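Local coordinates for uncharacterized protein (Thermus thermophilus HB8, PDB 6SCE), which probably cleaves DNA as a CARF-domain nuclease of type III CRISPR defence, switched on by cyclic oligoadenylate, at residues A[188-193]-A[213-218]; A[249-254]-A[259-264]; A[552-557]-A[573-578]. All coordinates share one frame; numbering follows the deposited sequence.

In the fold
Three strand-to-helix contacts follow one another along the chain, contact 1 closing before contact 2 opens and contact 2 before contact 3. Contacts 1 and 2 share one mixed sheet: 187-192 pairs with 225-229, which pairs with the edge strand 260-262, and their centres lie about 14 Å apart. Contact 3 belongs to a separate sheet, on strand 551-558 and helix 561-579, its centre about 21 Å from the centre of each of the others. The two sheet systems meet through helices 206-220 and 561-579, where S213 and R576 probably share a hydrogen bond. The nearest atoms of contacts 1 and 3 are about 4 and 6 Å from the bound nucleic acid, so both lie near it.

Contact 1 of 3, residues A[188-193]-A[213-218]; sequences PYWYWV and SGEAKR
W190 reaches from strand 187-192 to two consecutive residues of helix 206-220, and its indole divides the contact into an apolar half and a polar half. The tight half lies near the backbones, where W190 CB meets A216 CB at 3.7 Å and the CA atoms of the two residues stand 5.4 Å apart. The small alanine lets the helix settle this closely on the strand. The pyrrole part of the ring continues along the helix backbone, with W190 CD1 3.6 Å from A216 N in an oblique approach. With CG anti to the backbone N (chi1 -176°), the indole is carried out to the helix, and chi2 turns its N-H edge to E215.

The more open side is at that N-H edge, where the partly exposed E215, its chain extended, lays its carboxylate at the N-H. W190 NE1 donates to E215 OE1 over 2.9 Å, with an N-H...O angle of 153°. The oxygen lies almost in the indole plane but is met from above the carboxylate, whose plane stands 77° from the ring. F212 stacks with the tryptophan, and L219 and F181 add further apolar contacts.

Strand 187-192, helix 206-220 and strand 225-229 form a beta-alpha-beta unit, and the contact joins its first strand to its helix. A216 also touches P226 on the returning strand. The chemistry implies that a buried indole N-H is satisfied by an acidic side chain at the margin of the core, an arrangement that probably restrains rotation of the ring while an apolar CB pair sets the spacing.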
loop_
_atom_site.group_PDB
_atom_site.type_symbol
_atom_site.label_atom_id
_atom_site.label_comp_id
_atom_site.label_asym_id
_atom_site.label_seq_id
_atom_site.Cartn_x
_atom_site.Cartn_y
_atom_site.Cartn_z
ATOM N N PRO A 188 4.417 3.808 -16.631
ATOM C CA PRO A 188 5.686 4.327 -16.168
ATOM C C PRO A 188 6.499 3.304 -15.400
ATOM O O PRO A 188 5.947 2.520 -14.622
ATOM C CB PRO A 188 5.263 5.459 -15.231
ATOM C CG PRO A 188 4.000 4.935 -14.632
ATOM C CD PRO A 188 3.355 4.042 -15.628
ATOM N N TYR A 189 7.813 3.408 -15.574
ATOM C CA TYR A 189 8.812 2.551 -14.936
ATOM C C TYR A 189 9.979 3.434 -14.523
ATOM O O TYR A 189 10.332 4.366 -15.237
ATOM C CB TYR A 189 9.307 1.477 -15.910
ATOM C CG TYR A 189 8.210 0.597 -16.449
ATOM C CD1 TYR A 189 7.432 1.010 -17.522
ATOM C CD2 TYR A 189 7.943 -0.636 -15.886
ATOM C CE1 TYR A 189 6.411 0.227 -18.018
ATOM C CE2 TYR A 189 6.930 -1.448 -16.384
ATOM C CZ TYR A 189 6.162 -1.008 -17.447
ATOM O OH TYR A 189 5.138 -1.795 -17.917
ATOM N N TRP A 190 10.542 3.166 -13.355
ATOM C CA TRP A 190 11.724 3.874 -12.851
ATOM C C TRP A 190 12.799 2.772 -12.802
ATOM O O TRP A 190 12.681 1.805 -12.069
ATOM C CB TRP A 190 11.430 4.453 -11.490
ATOM C CG TRP A 190 12.507 5.289 -10.847
ATOM C CD1 TRP A 190 12.984 5.153 -9.581
ATOM C CD2 TRP A 190 13.224 6.385 -11.427
ATOM N NE1 TRP A 190 13.960 6.095 -9.321
ATOM C CE2 TRP A 190 14.130 6.861 -10.444
ATOM C CE3 TRP A 190 13.197 7.001 -12.674
ATOM C CZ2 TRP A 190 14.995 7.928 -10.675
ATOM C CZ3 TRP A 190 14.065 8.074 -12.914
ATOM C CH2 TRP A 190 14.937 8.533 -11.910
ATOM N N TYR A 191 13.779 2.909 -13.674
ATOM C CA TYR A 191 14.715 1.829 -13.984
ATOM C C TYR A 191 16.109 2.212 -13.501
ATOM O O TYR A 191 16.650 3.246 -13.862
ATOM C CB TYR A 191 14.689 1.582 -15.476
ATOM C CG TYR A 191 15.547 0.448 -15.983
ATOM C CD1 TYR A 191 16.879 0.661 -16.338
ATOM C CD2 TYR A 191 15.027 -0.814 -16.158
ATOM C CE1 TYR A 191 17.671 -0.371 -16.841
ATOM C CE2 TYR A 191 15.824 -1.852 -16.643
ATOM C CZ TYR A 191 17.129 -1.606 -17.004
ATOM O OH TYR A 191 17.883 -2.652 -17.485
ATOM N N TRP A 192 16.673 1.340 -12.678
ATOM C CA TRP A 192 17.940 1.582 -11.958
ATOM C C TRP A 192 19.097 1.483 -12.939
ATOM O O TRP A 192 19.199 0.519 -13.686
ATOM C CB TRP A 192 18.045 0.526 -10.867
ATOM C CG TRP A 192 19.325 0.330 -10.070
ATOM C CD1 TRP A 192 20.511 -0.153 -10.532
ATOM C CD2 TRP A 192 19.490 0.508 -8.653
ATOM N NE1 TRP A 192 21.411 -0.259 -9.496
ATOM C CE2 TRP A 192 20.809 0.133 -8.331
ATOM C CE3 TRP A 192 18.652 0.931 -7.629
ATOM C CZ2 TRP A 192 21.314 0.184 -7.011
ATOM C CZ3 TRP A 192 19.143 0.991 -6.335
ATOM C CH2 TRP A 192 20.476 0.613 -6.039
ATOM N N VAL A 193 19.938 2.504 -12.941
ATOM C CA VAL A 193 21.138 2.518 -13.777
ATOM C C VAL A 193 22.293 2.985 -12.901
ATOM O O VAL A 193 22.138 3.830 -12.005
ATOM C CB VAL A 193 20.997 3.424 -15.025
ATOM C CG1 VAL A 193 20.007 2.812 -15.997
ATOM C CG2 VAL A 193 20.597 4.836 -14.647
ATOM N N SER A 213 12.590 2.581 -4.384
ATOM C CA SER A 213 11.187 2.284 -4.397
ATOM C C SER A 213 10.331 3.519 -4.057
ATOM O O SER A 213 9.381 3.846 -4.761
ATOM C CB SER A 213 10.887 1.155 -3.447
ATOM O OG SER A 213 9.503 1.161 -3.205
ATOM N N GLY A 214 10.686 4.236 -3.010
ATOM C CA GLY A 214 9.970 5.479 -2.674
ATOM C C GLY A 214 10.079 6.510 -3.789
ATOM O O GLY A 214 9.105 7.211 -4.123
ATOM N N GLU A 215 11.247 6.577 -4.408
ATOM C CA GLU A 215 11.486 7.505 -5.498
ATOM C C GLU A 215 10.608 7.213 -6.714
ATOM O O GLU A 215 10.071 8.135 -7.355
ATOM C CB GLU A 215 12.951 7.422 -5.879
ATOM C CG GLU A 215 13.441 8.468 -6.812
ATOM C CD GLU A 215 14.937 8.368 -7.039
ATOM O OE1 GLU A 215 15.497 7.233 -7.123
ATOM O OE2 GLU A 215 15.536 9.440 -7.204
ATOM N N ALA A 216 10.476 5.930 -7.046
ATOM C CA ALA A 216 9.618 5.481 -8.155
ATOM C C ALA A 216 8.189 5.927 -7.899
ATOM O O ALA A 216 7.502 6.400 -8.812
ATOM C CB ALA A 216 9.663 3.955 -8.288
ATOM N N LYS A 217 7.746 5.796 -6.661
ATOM C CA LYS A 217 6.331 6.119 -6.333
ATOM C C LYS A 217 6.089 7.615 -6.370
ATOM O O LYS A 217 5.035 8.066 -6.852
ATOM C CB LYS A 217 5.921 5.528 -4.985
ATOM C CG LYS A 217 5.843 3.996 -4.907
ATOM C CD LYS A 217 5.372 3.276 -6.176
ATOM C CE LYS A 217 5.252 1.767 -5.927
ATOM N NZ LYS A 217 4.840 1.063 -7.165
ATOM N N ARG A 218 7.058 8.405 -5.915
ATOM C CA ARG A 218 6.936 9.871 -6.041
ATOM C C ARG A 218 6.909 10.363 -7.486
ATOM O O ARG A 218 6.070 11.185 -7.839
ATOM C CB ARG A 218 8.064 10.577 -5.285
ATOM C CG ARG A 218 8.270 12.010 -5.742
ATOM C CD ARG A 218 9.225 12.790 -4.843
ATOM N NE ARG A 218 9.309 14.183 -5.294
ATOM C CZ ARG A 218 10.038 14.609 -6.324
ATOM N NH1 ARG A 218 10.806 13.765 -7.007
ATOM N NH2 ARG A 218 10.033 15.904 -6.653
#

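Contact 2 of 3, residues A[249-254]-A[259-264]; sequences RWRAWA and VFLVDP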
loop_
_atom_site.group_PDB
_atom_site.type_symbol
_atom_site.label_atom_id
_atom_site.label_comp_id
_atom_site.label_asym_id
_atom_site.label_seq_id
_atom_site.Cartn_x
_atom_site.Cartn_y
_atom_site.Cartn_z
ATOM N N ARG A 249 20.086 -11.703 0.215
ATOM C CA ARG A 249 19.865 -10.411 0.879
ATOM C C ARG A 249 19.185 -9.409 -0.056
ATOM O O ARG A 249 18.203 -8.782 0.327
ATOM C CB ARG A 249 21.160 -9.823 1.406
ATOM C CG ARG A 249 21.682 -10.498 2.669
ATOM C CD ARG A 249 22.760 -9.674 3.331
ATOM N NE ARG A 249 24.044 -9.666 2.615
ATOM C CZ ARG A 249 25.046 -10.530 2.822
ATOM N NH1 ARG A 249 24.922 -11.532 3.691
ATOM N NH2 ARG A 249 26.175 -10.406 2.141
ATOM N N TRP A 250 19.704 -9.270 -1.270
ATOM C CA TRP A 250 19.080 -8.400 -2.308
ATOM C C TRP A 250 17.646 -8.785 -2.634
ATOM O O TRP A 250 16.744 -7.923 -2.752
ATOM C CB TRP A 250 19.875 -8.431 -3.609
ATOM C CG TRP A 250 21.280 -7.936 -3.498
ATOM C CD1 TRP A 250 21.855 -7.294 -2.450
ATOM C CD2 TRP A 250 22.271 -8.028 -4.510
ATOM N NE1 TRP A 250 23.166 -6.999 -2.738
ATOM C CE2 TRP A 250 23.435 -7.428 -4.010
ATOM C CE3 TRP A 250 22.281 -8.563 -5.804
ATOM C CZ2 TRP A 250 24.619 -7.367 -4.748
ATOM C CZ3 TRP A 250 23.459 -8.495 -6.539
ATOM C CH2 TRP A 250 24.594 -7.884 -6.018
ATOM N N ARG A 251 17.409 -10.083 -2.773
ATOM C CA ARG A 251 16.078 -10.560 -3.062
ATOM C C ARG A 251 15.119 -10.226 -1.902
ATOM O O ARG A 251 13.986 -9.796 -2.135
ATOM C CB ARG A 251 16.078 -12.073 -3.289
ATOM C CG ARG A 251 16.765 -12.533 -4.569
ATOM C CD ARG A 251 15.936 -12.280 -5.812
ATOM N NE ARG A 251 14.767 -13.156 -5.920
ATOM C CZ ARG A 251 13.796 -13.016 -6.826
ATOM N NH1 ARG A 251 13.831 -12.032 -7.725
ATOM N NH2 ARG A 251 12.777 -13.870 -6.835
ATOM N N ALA A 252 15.578 -10.432 -0.681
ATOM C CA ALA A 252 14.749 -10.175 0.509
ATOM C C ALA A 252 14.437 -8.671 0.619
ATOM O O ALA A 252 13.299 -8.279 0.805
ATOM C CB ALA A 252 15.458 -10.669 1.746
ATOM N N TRP A 253 15.462 -7.843 0.465
ATOM C CA TRP A 253 15.282 -6.403 0.464
ATOM C C TRP A 253 14.331 -5.922 -0.633
ATOM O O TRP A 253 13.450 -5.096 -0.371
ATOM C CB TRP A 253 16.624 -5.716 0.370
ATOM C CG TRP A 253 17.527 -6.017 1.514
ATOM C CD1 TRP A 253 17.163 -6.484 2.739
ATOM C CD2 TRP A 253 18.951 -5.874 1.547
ATOM N NE1 TRP A 253 18.268 -6.630 3.533
ATOM C CE2 TRP A 253 19.381 -6.265 2.827
ATOM C CE3 TRP A 253 19.903 -5.467 0.617
ATOM C CZ2 TRP A 253 20.728 -6.267 3.202
ATOM C CZ3 TRP A 253 21.258 -5.460 0.994
ATOM C CH2 TRP A 253 21.647 -5.842 2.275
ATOM N N ALA A 254 14.481 -6.445 -1.848
ATOM C CA ALA A 254 13.630 -6.063 -2.966
ATOM C C ALA A 254 12.168 -6.422 -2.727
ATOM O O ALA A 254 11.273 -5.630 -3.043
ATOM C CB ALA A 254 14.108 -6.700 -4.256
ATOM N N VAL A 259 10.464 -3.672 -4.853
ATOM C CA VAL A 259 11.284 -3.548 -6.055
ATOM C C VAL A 259 11.181 -4.790 -6.909
ATOM O O VAL A 259 11.150 -5.920 -6.388
ATOM C CB VAL A 259 12.747 -3.310 -5.633
ATOM C CG1 VAL A 259 13.716 -3.578 -6.773
ATOM C CG2 VAL A 259 12.861 -1.896 -5.105
ATOM N N PHE A 260 11.146 -4.599 -8.217
ATOM C CA PHE A 260 11.169 -5.696 -9.166
ATOM C C PHE A 260 12.642 -5.910 -9.538
ATOM O O PHE A 260 13.188 -5.230 -10.402
ATOM C CB PHE A 260 10.311 -5.348 -10.371
ATOM C CG PHE A 260 10.198 -6.424 -11.415
ATOM C CD1 PHE A 260 10.043 -7.756 -11.072
ATOM C CD2 PHE A 260 10.216 -6.081 -12.743
ATOM C CE1 PHE A 260 9.905 -8.717 -12.050
ATOM C CE2 PHE A 260 10.070 -7.028 -13.728
ATOM C CZ PHE A 260 9.915 -8.353 -13.376
ATOM N N LEU A 261 13.270 -6.837 -8.830
ATOM C CA LEU A 261 14.686 -7.185 -9.035
ATOM C C LEU A 261 14.844 -8.127 -10.213
ATOM O O LEU A 261 14.255 -9.195 -10.223
ATOM C CB LEU A 261 15.218 -7.842 -7.782
ATOM C CG LEU A 261 16.746 -7.900 -7.673
ATOM C CD1 LEU A 261 17.290 -6.529 -7.336
ATOM C CD2 LEU A 261 17.158 -8.905 -6.615
ATOM N N VAL A 262 15.625 -7.733 -11.202
ATOM C CA VAL A 262 15.713 -8.465 -12.449
ATOM C C VAL A 262 17.136 -8.810 -12.842
ATOM O O VAL A 262 18.111 -8.110 -12.506
ATOM C CB VAL A 262 15.021 -7.747 -13.642
ATOM C CG1 VAL A 262 13.524 -7.595 -13.403
ATOM C CG2 VAL A 262 15.657 -6.401 -13.937
ATOM N N ASP A 263 17.227 -9.891 -13.600
ATOM C CA ASP A 263 18.504 -10.372 -14.135
ATOM C C ASP A 263 18.881 -9.448 -15.287
ATOM O O ASP A 263 18.151 -9.363 -16.266
ATOM C CB ASP A 263 18.321 -11.845 -14.557
ATOM C CG ASP A 263 19.577 -12.477 -15.166
ATOM O OD1 ASP A 263 20.576 -11.772 -15.444
ATOM O OD2 ASP A 263 19.511 -13.709 -15.370
ATOM N N PRO A 264 20.019 -8.734 -15.171
ATOM C CA PRO A 264 20.428 -7.828 -16.230
ATOM C C PRO A 264 20.727 -8.561 -17.534
ATOM O O PRO A 264 20.739 -7.949 -18.575
ATOM C CB PRO A 264 21.689 -7.165 -15.658
ATOM C CG PRO A 264 22.230 -8.163 -14.693
ATOM C CD PRO A 264 21.004 -8.770 -14.068
HETATM O O HOH W 1 15.837 -11.337 -9.223
HETATM O O HOH W 2 12.082 -10.881 -10.032
#
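L261 and V259 on one side and A254 on the other make the first shell of this contact, in which the start of strand 260-262 and the residue before it return along helix 240-257. A254 CB points at the strand and sits 3.9 Å from L261 CB; A254 CB also lies 3.9 Å from V259 CB. L261 then reaches past the alanine: its CD2 methyl lies 3.7 Å from R251 CD, touching the aliphatic part of the arginine, and 4.0 Å from W250 O on the helix backbone. CB of W250 adds a looser apolar touch to the same methyl.

Backbone atoms close the shell where the chain turns. V259 N donates to A254 O across 2.8 Å, at an N-H...O angle of 150°, tying the start of the returning segment to the last turn of the helix. Across this short connection the segments run nearly antiparallel, 153° between their directions.

Farther out, R251 folds twice, at chi2 and chi3, and turns its guanidinium toward the strand. L261 O lies at the guanidinium edge, but the link between them runs through solvent: two waters each donate to L261 O at 2.8 Å, and each accepts from R251 NH1, one of these bonds being weak. Behind this, W250 hydrogen-bonds to D203 through NE1, which helps hold the indole, directed away from the strand. V228 of strand 225-229 supports both V259 and L261, and S213 of helix 206-220 touches V259.

The chemistry therefore implies a graded interface: an apolar core around a small alanine, a direct backbone bond at the turn, and an exposed arginine at the margin that reaches a carbonyl of an edge strand through water.

Contact 3 of 3, residues A[552-557]-A[573-578]; sequences LWFVEC and ELVRSV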
loop_
_atom_site.group_PDB
_atom_site.type_symbol
_atom_site.label_atom_id
_atom_site.label_comp_id
_atom_site.label_asym_id
_atom_site.label_seq_id
_atom_site.Cartn_x
_atom_site.Cartn_y
_atom_site.Cartn_z
ATOM N N LEU A 552 -1.173 0.195 11.654
ATOM C CA LEU A 552 -0.031 -0.414 12.327
ATOM C C LEU A 552 1.048 0.645 12.523
ATOM O O LEU A 552 1.260 1.505 11.658
ATOM C CB LEU A 552 0.546 -1.553 11.485
ATOM C CG LEU A 552 1.512 -2.483 12.216
ATOM C CD1 LEU A 552 0.868 -3.182 13.379
ATOM C CD2 LEU A 552 1.996 -3.521 11.212
ATOM N N TRP A 553 1.731 0.576 13.664
ATOM C CA TRP A 553 2.817 1.507 13.991
ATOM C C TRP A 553 4.048 0.703 14.368
ATOM O O TRP A 553 3.947 -0.248 15.139
ATOM C CB TRP A 553 2.469 2.367 15.213
ATOM C CG TRP A 553 1.371 3.372 15.033
ATOM C CD1 TRP A 553 0.038 3.118 14.915
ATOM C CD2 TRP A 553 1.510 4.791 15.038
ATOM N NE1 TRP A 553 -0.662 4.300 14.785
ATOM C CE2 TRP A 553 0.216 5.340 14.878
ATOM C CE3 TRP A 553 2.605 5.657 15.155
ATOM C CZ2 TRP A 553 -0.010 6.713 14.827
ATOM C CZ3 TRP A 553 2.384 7.007 15.078
ATOM C CH2 TRP A 553 1.081 7.531 14.910
ATOM N N PHE A 554 5.190 1.093 13.809
ATOM C CA PHE A 554 6.483 0.595 14.232
ATOM C C PHE A 554 7.149 1.675 15.069
ATOM O O PHE A 554 7.032 2.865 14.768
ATOM C CB PHE A 554 7.360 0.278 13.025
ATOM C CG PHE A 554 6.835 -0.835 12.173
ATOM C CD1 PHE A 554 6.362 -2.007 12.749
ATOM C CD2 PHE A 554 6.823 -0.720 10.792
ATOM C CE1 PHE A 554 5.874 -3.033 11.961
ATOM C CE2 PHE A 554 6.342 -1.747 10.001
ATOM C CZ PHE A 554 5.882 -2.902 10.577
ATOM N N VAL A 555 7.864 1.245 16.103
ATOM C CA VAL A 555 8.489 2.165 17.046
ATOM C C VAL A 555 10.008 2.071 16.911
ATOM O O VAL A 555 10.567 0.957 16.814
ATOM C CB VAL A 555 8.101 1.832 18.500
ATOM C CG1 VAL A 555 8.703 2.847 19.472
ATOM C CG2 VAL A 555 6.590 1.784 18.659
ATOM N N GLU A 556 10.669 3.231 16.877
ATOM C CA GLU A 556 12.148 3.279 16.911
ATOM C C GLU A 556 12.542 4.122 18.113
ATOM O O GLU A 556 12.043 5.233 18.263
ATOM C CB GLU A 556 12.725 3.877 15.622
ATOM C CG GLU A 556 14.251 3.977 15.566
ATOM C CD GLU A 556 14.954 2.641 15.391
ATOM O OE1 GLU A 556 14.296 1.639 15.042
ATOM O OE2 GLU A 556 16.185 2.594 15.591
ATOM N N CYS A 557 13.441 3.583 18.939
ATOM C CA CYS A 557 13.876 4.210 20.190
ATOM C C CYS A 557 15.377 4.454 20.143
ATOM O O CYS A 557 16.142 3.514 19.929
ATOM C CB CYS A 557 13.603 3.288 21.370
ATOM S SG CYS A 557 11.852 3.080 21.737
ATOM N N GLU A 573 10.074 3.908 4.637
ATOM C CA GLU A 573 9.785 2.921 3.591
ATOM C C GLU A 573 9.328 1.604 4.195
ATOM O O GLU A 573 8.468 0.930 3.622
ATOM C CB GLU A 573 11.012 2.691 2.698
ATOM C CG GLU A 573 11.549 3.948 2.022
ATOM C CD GLU A 573 10.558 4.606 1.083
ATOM O OE1 GLU A 573 9.627 3.932 0.602
ATOM O OE2 GLU A 573 10.711 5.815 0.828
ATOM N N LEU A 574 9.918 1.219 5.327
ATOM C CA LEU A 574 9.477 0.012 6.030
ATOM C C LEU A 574 8.027 0.181 6.463
ATOM O O LEU A 574 7.212 -0.722 6.309
ATOM C CB LEU A 574 10.353 -0.270 7.267
ATOM C CG LEU A 574 9.840 -1.352 8.214
ATOM C CD1 LEU A 574 9.977 -2.718 7.540
ATOM C CD2 LEU A 574 10.543 -1.299 9.567
ATOM N N VAL A 575 7.723 1.346 7.028
ATOM C CA VAL A 575 6.369 1.631 7.500
ATOM C C VAL A 575 5.388 1.529 6.323
ATOM O O VAL A 575 4.372 0.836 6.420
ATOM C CB VAL A 575 6.308 3.009 8.186
ATOM C CG1 VAL A 575 4.858 3.471 8.407
ATOM C CG2 VAL A 575 7.057 2.951 9.525
ATOM N N ARG A 576 5.728 2.190 5.214
ATOM C CA ARG A 576 4.879 2.204 4.034
ATOM C C ARG A 576 4.663 0.812 3.466
ATOM O O ARG A 576 3.526 0.395 3.225
ATOM C CB ARG A 576 5.455 3.122 2.933
ATOM C CG ARG A 576 4.652 3.098 1.622
ATOM C CD ARG A 576 5.150 4.120 0.598
ATOM N NE ARG A 576 6.469 3.779 0.047
ATOM C CZ ARG A 576 6.698 3.065 -1.066
ATOM N NH1 ARG A 576 5.704 2.586 -1.810
ATOM N NH2 ARG A 576 7.950 2.822 -1.444
ATOM N N SER A 577 5.754 0.095 3.249
ATOM C CA SER A 577 5.691 -1.166 2.526
ATOM C C SER A 577 5.131 -2.298 3.369
ATOM O O SER A 577 4.224 -3.006 2.932
ATOM C CB SER A 577 7.065 -1.525 1.986
ATOM O OG SER A 577 7.465 -0.543 1.057
ATOM N N VAL A 578 5.657 -2.453 4.585
ATOM C CA VAL A 578 5.280 -3.560 5.430
ATOM C C VAL A 578 4.053 -3.222 6.309
ATOM O O VAL A 578 3.165 -4.058 6.472
ATOM C CB VAL A 578 6.461 -4.033 6.307
ATOM C CG1 VAL A 578 6.010 -5.121 7.266
ATOM C CG2 VAL A 578 7.621 -4.508 5.419
#
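Strand 551-558 and helix 561-579 run nearly antiparallel, their short segments crossing at 156° with axes 9.1 Å apart at closest approach and F554 lying across from V575. F554 carries the contact, sending the edge of its ring into the helix. F554 CE2 comes to 3.9 Å from L574 CG and to the same distance from the backbone O of L574, which lies in the ring plane. At neighbouring corners of the same edge, CD2 meets a V575 methyl, CG2, and F554 CZ reaches V578 CG1 at 4.0 Å. F554 CG stands beside the backbone N and anti to the carbonyl carbon (chi1 -65°), which helps bring the ring edge toward L574, V575 and V578.

This is the first strand-to-helix step of a beta-alpha-beta unit, completed by the parallel strand 584-592, to which F554 is bonded through the backbone. D543 on the paired strand, with E556 and K558 on strand 551-558, is consistent with a PD-(D/E)xK nuclease core. On the strand's flank V545 packs against both F554 and L552, and L429 of helix 425-432 touches both L552 and V578, so the apolar layer extends well past the two segments.

Away from the strand, R576 grips E573 side-on, with NE and NH2 both turned to OE1; R576 NH2 lies 2.9 Å from E573 OE1 at a 158° N-H...O angle in a salt bridge, and NE completes the pair at 3.2 Å. The carboxylate oxygen sits in the guanidinium plane, which holds the group's rotation while NH2 also reaches S213 OG of helix 206-220.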